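Local coordinates for protein alpha-1,2-mannosidase (Bacteroides thetaiotaomicron, PDB 2WW2) that probably hydrolyses alpha-mannosidic linkages in glycans, inverting the anomeric configuration, as a calcium-dependent member of glycoside hydrolase family 92, at residues A[147-152]-A[182-187]; A[590-595]-A[643-648]. All blocks are in the same frame, centred on the assembly; numbering follows the deposited sequence.

Contact 1: residues A[147-152]-A[182-187]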
loop_
_atom_site.group_PDB
_atom_site.type_symbol
_atom_site.label_atom_id
_atom_site.label_comp_id
_atom_site.label_asym_id
_atom_site.label_seq_id
_atom_site.Cartn_x
_atom_site.Cartn_y
_atom_site.Cartn_z
ATOM N N VAL A 147 1.231 15.176 -48.225
ATOM C CA VAL A 147 1.951 13.934 -48.071
ATOM C C VAL A 147 3.223 14.250 -47.271
ATOM O O VAL A 147 3.955 15.186 -47.589
ATOM C CB VAL A 147 2.313 13.316 -49.426
ATOM C CG1 VAL A 147 3.159 12.088 -49.242
ATOM C CG2 VAL A 147 1.031 12.955 -50.234
ATOM N N ASP A 148 3.453 13.484 -46.214
ATOM C CA ASP A 148 4.540 13.753 -45.281
ATOM C C ASP A 148 5.403 12.503 -45.311
ATOM O O ASP A 148 4.954 11.420 -44.933
ATOM C CB ASP A 148 3.947 14.040 -43.890
ATOM C CG ASP A 148 5.008 14.284 -42.819
ATOM O OD1 ASP A 148 6.089 13.657 -42.878
ATOM O OD2 ASP A 148 4.748 15.109 -41.911
ATOM N N ALA A 149 6.638 12.641 -45.809
ATOM C CA ALA A 149 7.509 11.485 -45.984
ATOM C C ALA A 149 8.462 11.303 -44.803
ATOM O O ALA A 149 9.407 10.508 -44.871
ATOM C CB ALA A 149 8.290 11.583 -47.341
ATOM N N TYR A 150 8.192 12.045 -43.730
ATOM C CA TYR A 150 8.885 11.932 -42.437
ATOM C C TYR A 150 10.314 12.468 -42.526
ATOM O O TYR A 150 10.747 12.929 -43.589
ATOM C CB TYR A 150 8.903 10.478 -41.964
ATOM C CG TYR A 150 8.257 10.243 -40.616
ATOM C CD1 TYR A 150 9.025 9.926 -39.498
ATOM C CD2 TYR A 150 6.880 10.325 -40.460
ATOM C CE1 TYR A 150 8.432 9.680 -38.259
ATOM C CE2 TYR A 150 6.272 10.094 -39.214
ATOM C CZ TYR A 150 7.068 9.758 -38.128
ATOM O OH TYR A 150 6.512 9.483 -36.899
ATOM N N ASN A 151 11.048 12.412 -41.418
ATOM C CA ASN A 151 12.447 12.844 -41.441
ATOM C C ASN A 151 13.404 11.659 -41.524
ATOM O O ASN A 151 12.970 10.525 -41.730
ATOM C CB ASN A 151 12.789 13.756 -40.257
ATOM C CG ASN A 151 12.708 13.039 -38.919
ATOM O OD1 ASN A 151 12.059 12.007 -38.799
ATOM N ND2 ASN A 151 13.372 13.589 -37.905
ATOM N N GLY A 152 14.705 11.924 -41.409
ATOM C CA GLY A 152 15.712 10.869 -41.571
ATOM C C GLY A 152 16.221 10.678 -43.001
ATOM O O GLY A 152 16.910 9.697 -43.290
ATOM N N ASN A 182 11.437 2.533 -47.488
ATOM C CA ASN A 182 10.127 2.130 -47.942
ATOM C C ASN A 182 9.753 3.010 -49.150
ATOM O O ASN A 182 9.791 4.243 -49.065
ATOM C CB ASN A 182 9.101 2.221 -46.791
ATOM C CG ASN A 182 7.712 1.806 -47.215
ATOM O OD1 ASN A 182 7.362 0.605 -47.242
ATOM N ND2 ASN A 182 6.897 2.790 -47.535
ATOM N N TYR A 183 9.465 2.366 -50.282
ATOM C CA TYR A 183 9.183 3.076 -51.535
ATOM C C TYR A 183 7.681 3.115 -51.697
ATOM O O TYR A 183 7.035 2.066 -51.720
ATOM C CB TYR A 183 9.822 2.321 -52.702
ATOM C CG TYR A 183 11.308 2.108 -52.514
ATOM C CD1 TYR A 183 12.217 3.116 -52.820
ATOM C CD2 TYR A 183 11.802 0.920 -51.982
ATOM C CE1 TYR A 183 13.599 2.932 -52.638
ATOM C CE2 TYR A 183 13.185 0.725 -51.797
ATOM C CZ TYR A 183 14.062 1.737 -52.126
ATOM O OH TYR A 183 15.408 1.567 -51.932
ATOM N N PHE A 184 7.106 4.311 -51.787
ATOM C CA PHE A 184 5.651 4.410 -51.831
ATOM C C PHE A 184 5.154 5.102 -53.102
ATOM O O PHE A 184 5.907 5.805 -53.787
ATOM C CB PHE A 184 5.107 5.096 -50.571
ATOM C CG PHE A 184 5.577 6.523 -50.390
ATOM C CD1 PHE A 184 4.927 7.576 -51.039
ATOM C CD2 PHE A 184 6.643 6.818 -49.554
ATOM C CE1 PHE A 184 5.354 8.897 -50.861
ATOM C CE2 PHE A 184 7.089 8.135 -49.370
ATOM C CZ PHE A 184 6.446 9.178 -50.020
ATOM N N MET A 185 3.887 4.862 -53.438
ATOM C CA MET A 185 3.265 5.572 -54.548
ATOM C C MET A 185 1.793 5.726 -54.270
ATOM O O MET A 185 1.181 4.908 -53.561
ATOM C CB MET A 185 3.481 4.881 -55.907
ATOM C CG MET A 185 2.714 3.592 -56.128
ATOM S SD MET A 185 2.611 3.093 -57.882
ATOM C CE MET A 185 1.364 4.181 -58.544
ATOM N N MET A 186 1.226 6.780 -54.833
ATOM C CA MET A 186 -0.194 7.019 -54.663
ATOM C C MET A 186 -0.783 7.710 -55.881
ATOM O O MET A 186 -0.080 8.362 -56.659
ATOM C CB MET A 186 -0.451 7.832 -53.399
ATOM C CG MET A 186 0.074 9.224 -53.446
ATOM S SD MET A 186 -0.110 10.047 -51.850
ATOM C CE MET A 186 1.296 9.346 -50.997
ATOM N N GLU A 187 -2.082 7.548 -56.049
ATOM C CA GLU A 187 -2.744 8.096 -57.204
ATOM C C GLU A 187 -3.988 8.803 -56.710
ATOM O O GLU A 187 -4.607 8.333 -55.761
ATOM C CB GLU A 187 -3.123 6.954 -58.141
ATOM C CG GLU A 187 -3.859 7.410 -59.394
ATOM C CD GLU A 187 -4.436 6.247 -60.169
ATOM O OE1 GLU A 187 -5.164 5.423 -59.581
ATOM O OE2 GLU A 187 -4.155 6.153 -61.366
#
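F184 and M186, neighbours on the inner face of strand 182-188, reach V147 and A149 across the interior of the beta-sandwich in the family 92 N-terminal domain. The facing backbones stay far apart, with the CA atoms of A149 and F184 9.4 Å from each other, a spacing for layers joined by side chains rather than by main-chain bonds. F184 comes first along the strand. Its CG lies between the backbone N and the carbonyl carbon (chi1 62°), and the ring projects from there into the interior. The far end of the ring meets the small A149, whose CB sits at its edge, 4.0 Å from CZ; a methyl at this place leaves space for a whole phenyl group. V147 flanks the same ring obliquely, CG1 being 4.2 Å from CE1, as the two side chains slide past each other. F80 of strand 80-86 stacks on F184 and also touches M186. Beside A149, D148 points away from strand 182-188, and its OD1 accepts the backbone N-H of Y150 at 2.8 Å in an Asx turn. Its OD2 is held by a salt bridge to R96 and hydrogen bonds to Y214 and N48, which account for a buried carboxylate. M185 packs instead on A244 and F247 of helix 240-250, which covers the other side of strand 182-188. M186 then points inward and reaches V147 tip to tip. A long, flexible thioether suits this position: extended at chi2, it bends at chi3 (80°), bringing both sulfur and terminal methyl against the valine. SD approaches V147 CG2 to 3.5 Å, while CE spans the fork of the branched side chain, 3.7 Å from CG2 and 3.8 Å from CG1.

Contact 2: residues A[590-595]-A[643-648]; sequences AIYLYD and YPVCPG
Y592 and Y643 lie with their ring planes almost parallel, 10° apart, where the loop before helix 600-613 meets the end of strand 642-643 and the turn after it, in the family 92 catalytic domain, which has the (alpha/alpha)6-barrel fold. The rings are slid so far that they barely overlap, and their centroids are 5.1 Å apart. What covers the Y592 ring is instead the CB of Y643, in a CH-pi contact 3.5 Å from the centroid and 22° off the ring normal. The two side chains cross at about a right angle, and Y643, with CG anti to its N (chi1 -174°), leads its own ring off past the CE2 edge of its partner, where CG comes within 3.6 Å of Y592 CE2. Tyrosine suits this place because its broad face receives a methylene while its hydroxyl hydrogen-bonds S638 OG. With an alanine here, Y643 CB would probably lose the surface it rests on, a gap would open between the two segments, and S638 would be left without this partner. Beyond Y643 the chain bends through an inverse gamma turn centred on P644, whose ring restricts phi to a suitable value; a weak bond from V645 N to Y643 O closes it. P644 CD also lies over one face of the Y643 ring. The turn brings V645 back toward 590-595, where its CG2 methyl packs 3.7 Å from Y592 CB.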
loop_
_atom_site.group_PDB
_atom_site.type_symbol
_atom_site.label_atom_id
_atom_site.label_comp_id
_atom_site.label_asym_id
_atom_site.label_seq_id
_atom_site.Cartn_x
_atom_site.Cartn_y
_atom_site.Cartn_z
ATOM N N ALA A 590 0.019 -18.605 -14.235
ATOM C CA ALA A 590 -0.028 -19.101 -12.849
ATOM C C ALA A 590 -1.411 -19.564 -12.384
ATOM O O ALA A 590 -1.523 -20.514 -11.609
ATOM C CB ALA A 590 0.562 -18.071 -11.880
ATOM N N ILE A 591 -2.470 -18.908 -12.845
ATOM C CA ILE A 591 -3.809 -19.351 -12.456
ATOM C C ILE A 591 -4.074 -20.808 -12.837
ATOM O O ILE A 591 -4.850 -21.497 -12.169
ATOM C CB ILE A 591 -4.920 -18.467 -13.049
ATOM C CG1 ILE A 591 -4.970 -17.158 -12.284
ATOM C CG2 ILE A 591 -6.269 -19.156 -12.886
ATOM C CD1 ILE A 591 -6.104 -16.215 -12.746
ATOM N N TYR A 592 -3.402 -21.288 -13.883
ATOM C CA TYR A 592 -3.631 -22.655 -14.352
ATOM C C TYR A 592 -2.852 -23.679 -13.545
ATOM O O TYR A 592 -3.033 -24.879 -13.752
ATOM C CB TYR A 592 -3.274 -22.802 -15.840
ATOM C CG TYR A 592 -4.292 -22.138 -16.754
ATOM C CD1 TYR A 592 -5.428 -22.834 -17.177
ATOM C CD2 TYR A 592 -4.135 -20.818 -17.158
ATOM C CE1 TYR A 592 -6.379 -22.237 -17.994
ATOM C CE2 TYR A 592 -5.092 -20.195 -17.972
ATOM C CZ TYR A 592 -6.214 -20.920 -18.376
ATOM O OH TYR A 592 -7.159 -20.330 -19.195
ATOM N N LEU A 593 -1.992 -23.228 -12.635
ATOM C CA LEU A 593 -1.114 -24.172 -11.917
ATOM C C LEU A 593 -1.895 -25.079 -10.959
ATOM O O LEU A 593 -1.440 -26.165 -10.625
ATOM C CB LEU A 593 0.028 -23.440 -11.200
ATOM C CG LEU A 593 1.106 -22.850 -12.122
ATOM C CD1 LEU A 593 2.100 -21.960 -11.340
ATOM C CD2 LEU A 593 1.849 -23.953 -12.826
ATOM N N TYR A 594 -3.071 -24.649 -10.517
ATOM C CA TYR A 594 -3.885 -25.528 -9.676
ATOM C C TYR A 594 -4.218 -26.847 -10.383
ATOM O O TYR A 594 -4.481 -27.834 -9.711
ATOM C CB TYR A 594 -5.178 -24.875 -9.252
ATOM C CG TYR A 594 -5.059 -23.637 -8.371
ATOM C CD1 TYR A 594 -4.816 -23.746 -7.000
ATOM C CD2 TYR A 594 -5.276 -22.372 -8.897
ATOM C CE1 TYR A 594 -4.766 -22.617 -6.186
ATOM C CE2 TYR A 594 -5.212 -21.225 -8.094
ATOM C CZ TYR A 594 -4.958 -21.357 -6.747
ATOM O OH TYR A 594 -4.912 -20.226 -5.957
ATOM N N ASP A 595 -4.208 -26.848 -11.718
ATOM C CA ASP A 595 -4.476 -28.057 -12.530
ATOM C C ASP A 595 -3.421 -29.135 -12.338
ATOM O O ASP A 595 -3.663 -30.308 -12.646
ATOM C CB ASP A 595 -4.485 -27.733 -14.028
ATOM C CG ASP A 595 -5.806 -27.139 -14.527
ATOM O OD1 ASP A 595 -6.828 -27.184 -13.819
ATOM O OD2 ASP A 595 -5.823 -26.646 -15.684
ATOM N N TYR A 643 -5.450 -23.445 -22.050
ATOM C CA TYR A 643 -4.314 -22.539 -22.198
ATOM C C TYR A 643 -3.004 -23.304 -22.293
ATOM O O TYR A 643 -2.817 -24.293 -21.583
ATOM C CB TYR A 643 -4.256 -21.606 -20.975
ATOM C CG TYR A 643 -3.214 -20.528 -21.059
ATOM C CD1 TYR A 643 -3.481 -19.321 -21.704
ATOM C CD2 TYR A 643 -1.959 -20.700 -20.483
ATOM C CE1 TYR A 643 -2.525 -18.302 -21.773
ATOM C CE2 TYR A 643 -0.990 -19.681 -20.557
ATOM C CZ TYR A 643 -1.285 -18.496 -21.202
ATOM O OH TYR A 643 -0.327 -17.497 -21.283
ATOM N N PRO A 644 -2.096 -22.857 -23.178
ATOM C CA PRO A 644 -0.791 -23.504 -23.393
ATOM C C PRO A 644 0.193 -23.080 -22.309
ATOM O O PRO A 644 1.038 -22.216 -22.538
ATOM C CB PRO A 644 -0.350 -22.950 -24.763
ATOM C CG PRO A 644 -0.940 -21.570 -24.790
ATOM C CD PRO A 644 -2.330 -21.764 -24.140
ATOM N N VAL A 645 0.089 -23.687 -21.137
ATOM C CA VAL A 645 1.011 -23.369 -20.036
ATOM C C VAL A 645 2.490 -23.516 -20.432
ATOM O O VAL A 645 3.322 -22.674 -20.088
ATOM C CB VAL A 645 0.685 -24.250 -18.818
ATOM C CG1 VAL A 645 1.770 -24.110 -17.725
ATOM C CG2 VAL A 645 -0.704 -23.861 -18.264
ATOM N N CYS A 646 2.819 -24.575 -21.173
ATOM C CA CYS A 646 4.209 -24.832 -21.514
ATOM C C CYS A 646 4.381 -25.077 -23.010
ATOM O O CYS A 646 4.350 -26.243 -23.470
ATOM C CB CYS A 646 4.729 -26.046 -20.731
ATOM S SG CYS A 646 6.483 -26.360 -20.923
ATOM N N PRO A 647 4.579 -23.993 -23.785
ATOM C CA PRO A 647 4.795 -24.214 -25.207
ATOM C C PRO A 647 6.000 -25.111 -25.373
ATOM O O PRO A 647 6.982 -24.998 -24.611
ATOM C CB PRO A 647 5.050 -22.798 -25.764
ATOM C CG PRO A 647 4.214 -21.893 -24.817
ATOM C CD PRO A 647 4.448 -22.563 -23.444
ATOM N N GLY A 648 5.936 -26.003 -26.352
ATOM C CA GLY A 648 7.001 -26.992 -26.522
ATOM C C GLY A 648 6.488 -28.330 -26.029
ATOM O O GLY A 648 7.003 -29.372 -26.401
#

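In the fold
From the N terminus, the chain first forms contact 1, which closes a loop of 29 intervening residues containing strands 154-159 and 164-169 and joins the two layers of the N-terminal beta-sandwich. Only after a long passage, well into the catalytic domain, does contact 2 open; its 47 intervening residues include helices 600-613 and 632-640, so it ties the loop before helix 600-613 to the end of strand 642-643 and the turn after it. The two closures stand in series, neither nested nor crossing. They lie on opposite sides of the chain's centre, their own centres about 45 Å apart and their nearest atoms about 32 Å, contact 1 within the N-terminal domain and contact 2 within the catalytic one.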